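Long-range contact in putative cell invasion protein with MAC/Perforin domain (Bacteroides thetaiotaomicron VPI-5482, PDB 3KK7), which is of unconfirmed function but belongs to the membrane-attack complex/perforin family, whose members commonly insert into membranes and form pores: residues G169-Q174 / Y216-R221. Numbering follows the deposited sequence.
Sequences GMLNLQ and YYTGGR
Leu171 and Tyr216 face each other in an antiparallel hydrogen-bonded pair and lie side by side, an example of how the two faces of one beta ladder can be packed unequally. On their face the leucine lays CB over one face of the tyrosine ring, toward its rim, while CD2 reaches the phenol end, 3.8 Å from Tyr216 CZ. The ring is brought there by a chi1 of 62°, which sets CG between the backbone N and the carbonyl carbon. CD1, the other leucine methyl, turns to Thr218; the leucine and threonine side chains cross at about a right angle, with Thr218 CG2 4.0 Å from Leu171 CD1. Gly169, opposite Thr218, leaves the threonine hydroxyl lying directly against its backbone, Thr218 OG1 3.2 Å from Gly169 CA. The packing continues beyond the two strands, for Thr53 touches Leu171 and the hydroxyl of Tyr216 is hydrogen-bonded to the carbonyl of Ala52.

The other face is looser, and both its residues, Met170 and Tyr217, are partly exposed. There selenomethionine Met170, extended throughout, passes Tyr217 obliquely in a Met-aromatic contact, SE 5.5 Å from the centroid of the Tyr217 ring. Leu98, on strand 93-108, touches both residues.

Four backbone bonds join the strands. Leu171 N to Tyr216 O, 3.1 Å, is nearly straight at 169°, and Thr218 N to Gly169 O is similar, although this donor stands well above the carbonyl plane. Just beyond Thr218 the chain turns a corner at Gly219, and strand 220-230 continues in another direction, within the bent, twisted antiparallel sheet that is the hallmark of MACPF domains. The chemistry implies a division of labour: backbone bonds set the register, apolar packing buries one face, and the hydroxyl of Tyr216 is satisfied within that layer by Ala52.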
loop_
_atom_site.group_PDB
_atom_site.type_symbol
_atom_site.label_atom_id
_atom_site.label_comp_id
_atom_site.label_asym_id
_atom_site.label_seq_id
_atom_site.Cartn_x
_atom_site.Cartn_y
_atom_site.Cartn_z
ATOM N N GLY A 169 -11.385 23.518 -5.188
ATOM C CA GLY A 169 -9.972 23.446 -5.436
ATOM C C GLY A 169 -9.474 22.082 -5.839
ATOM O O GLY A 169 -10.219 21.095 -5.921
HETATM N N MSE A 170 -8.165 22.049 -6.026
HETATM C CA MSE A 170 -7.483 20.942 -6.642
HETATM C C MSE A 170 -6.035 21.025 -6.158
HETATM O O MSE A 170 -5.416 22.088 -6.254
HETATM C CB MSE A 170 -7.588 21.195 -8.129
HETATM C CG MSE A 170 -7.052 20.161 -8.990
HETATM SE SE MSE A 170 -7.553 20.531 -10.871
HETATM C CE MSE A 170 -6.709 18.885 -11.570
ATOM N N LEU A 171 -5.508 19.942 -5.594
ATOM C CA LEU A 171 -4.120 19.932 -5.109
ATOM C C LEU A 171 -3.387 18.789 -5.706
ATOM O O LEU A 171 -3.923 17.699 -5.737
ATOM C CB LEU A 171 -4.027 19.782 -3.597
ATOM C CG LEU A 171 -4.136 21.052 -2.778
ATOM C CD1 LEU A 171 -5.595 21.526 -2.761
ATOM C CD2 LEU A 171 -3.649 20.751 -1.367
ATOM N N ASN A 172 -2.148 19.031 -6.128
ATOM C CA ASN A 172 -1.299 17.995 -6.695
ATOM C C ASN A 172 0.109 18.035 -6.138
ATOM O O ASN A 172 0.672 19.117 -5.951
ATOM C CB ASN A 172 -1.256 18.129 -8.210
ATOM C CG ASN A 172 -2.581 17.778 -8.858
ATOM O OD1 ASN A 172 -3.494 18.617 -8.915
ATOM N ND2 ASN A 172 -2.709 16.529 -9.330
ATOM N N LEU A 173 0.663 16.860 -5.847
ATOM C CA LEU A 173 2.079 16.723 -5.536
ATOM C C LEU A 173 2.749 16.283 -6.814
ATOM O O LEU A 173 2.190 15.468 -7.569
ATOM C CB LEU A 173 2.324 15.649 -4.487
ATOM C CG LEU A 173 3.751 15.277 -4.044
ATOM C CD1 LEU A 173 4.413 16.368 -3.261
ATOM C CD2 LEU A 173 3.612 14.033 -3.167
ATOM N N GLN A 174 3.937 16.823 -7.055
ATOM C CA GLN A 174 4.774 16.451 -8.183
ATOM C C GLN A 174 5.026 14.955 -8.153
ATOM O O GLN A 174 5.444 14.439 -7.136
ATOM C CB GLN A 174 6.110 17.185 -8.055
ATOM C CG GLN A 174 7.197 16.771 -9.040
ATOM C CD GLN A 174 6.799 17.003 -10.464
ATOM O OE1 GLN A 174 7.106 16.186 -11.323
ATOM N NE2 GLN A 174 6.096 18.106 -10.730
ATOM N N TYR A 216 -6.007 15.312 -5.334
ATOM C CA TYR A 216 -7.382 15.305 -4.859
ATOM C C TYR A 216 -8.086 16.607 -5.108
ATOM O O TYR A 216 -7.467 17.566 -5.560
ATOM C CB TYR A 216 -7.439 14.956 -3.376
ATOM C CG TYR A 216 -6.749 15.892 -2.386
ATOM C CD1 TYR A 216 -7.432 16.948 -1.789
ATOM C CD2 TYR A 216 -5.426 15.648 -1.981
ATOM C CE1 TYR A 216 -6.816 17.753 -0.831
ATOM C CE2 TYR A 216 -4.791 16.451 -1.045
ATOM C CZ TYR A 216 -5.482 17.504 -0.461
ATOM O OH TYR A 216 -4.811 18.288 0.483
ATOM N N TYR A 217 -9.390 16.619 -4.819
ATOM C CA TYR A 217 -10.207 17.824 -4.911
ATOM C C TYR A 217 -10.618 18.280 -3.533
ATOM O O TYR A 217 -10.719 17.471 -2.613
ATOM C CB TYR A 217 -11.449 17.550 -5.729
ATOM C CG TYR A 217 -11.158 17.213 -7.163
ATOM C CD1 TYR A 217 -10.921 18.213 -8.091
ATOM C CD2 TYR A 217 -11.120 15.888 -7.595
ATOM C CE1 TYR A 217 -10.676 17.903 -9.408
ATOM C CE2 TYR A 217 -10.874 15.574 -8.901
ATOM C CZ TYR A 217 -10.648 16.588 -9.799
ATOM O OH TYR A 217 -10.390 16.290 -11.089
ATOM N N THR A 218 -10.826 19.593 -3.387
ATOM C CA THR A 218 -11.338 20.152 -2.142
ATOM C C THR A 218 -12.662 20.826 -2.346
ATOM O O THR A 218 -12.958 21.323 -3.440
ATOM C CB THR A 218 -10.414 21.199 -1.531
ATOM O OG1 THR A 218 -10.218 22.264 -2.468
ATOM C CG2 THR A 218 -9.098 20.564 -1.119
ATOM N N GLY A 219 -13.441 20.853 -1.272
ATOM C CA GLY A 219 -14.713 21.528 -1.262
ATOM C C GLY A 219 -15.616 20.985 -0.181
ATOM O O GLY A 219 -15.172 20.784 0.950
ATOM N N GLY A 220 -16.888 20.786 -0.543
ATOM C CA GLY A 220 -17.875 20.099 0.294
ATOM C C GLY A 220 -18.533 18.970 -0.501
ATOM O O GLY A 220 -18.575 19.028 -1.697
ATOM N N ARG A 221 -19.031 17.938 0.156
ATOM C CA ARG A 221 -19.684 16.831 -0.549
ATOM C C ARG A 221 -20.762 16.211 0.304
ATOM O O ARG A 221 -20.554 16.045 1.500
ATOM C CB ARG A 221 -18.668 15.741 -0.865
ATOM C CG ARG A 221 -19.224 14.418 -1.409
ATOM C CD ARG A 221 -18.065 13.492 -1.750
ATOM N NE ARG A 221 -18.474 12.267 -2.422
ATOM C CZ ARG A 221 -17.639 11.300 -2.796
ATOM N NH1 ARG A 221 -16.339 11.403 -2.561
ATOM N NH2 ARG A 221 -18.102 10.214 -3.386
#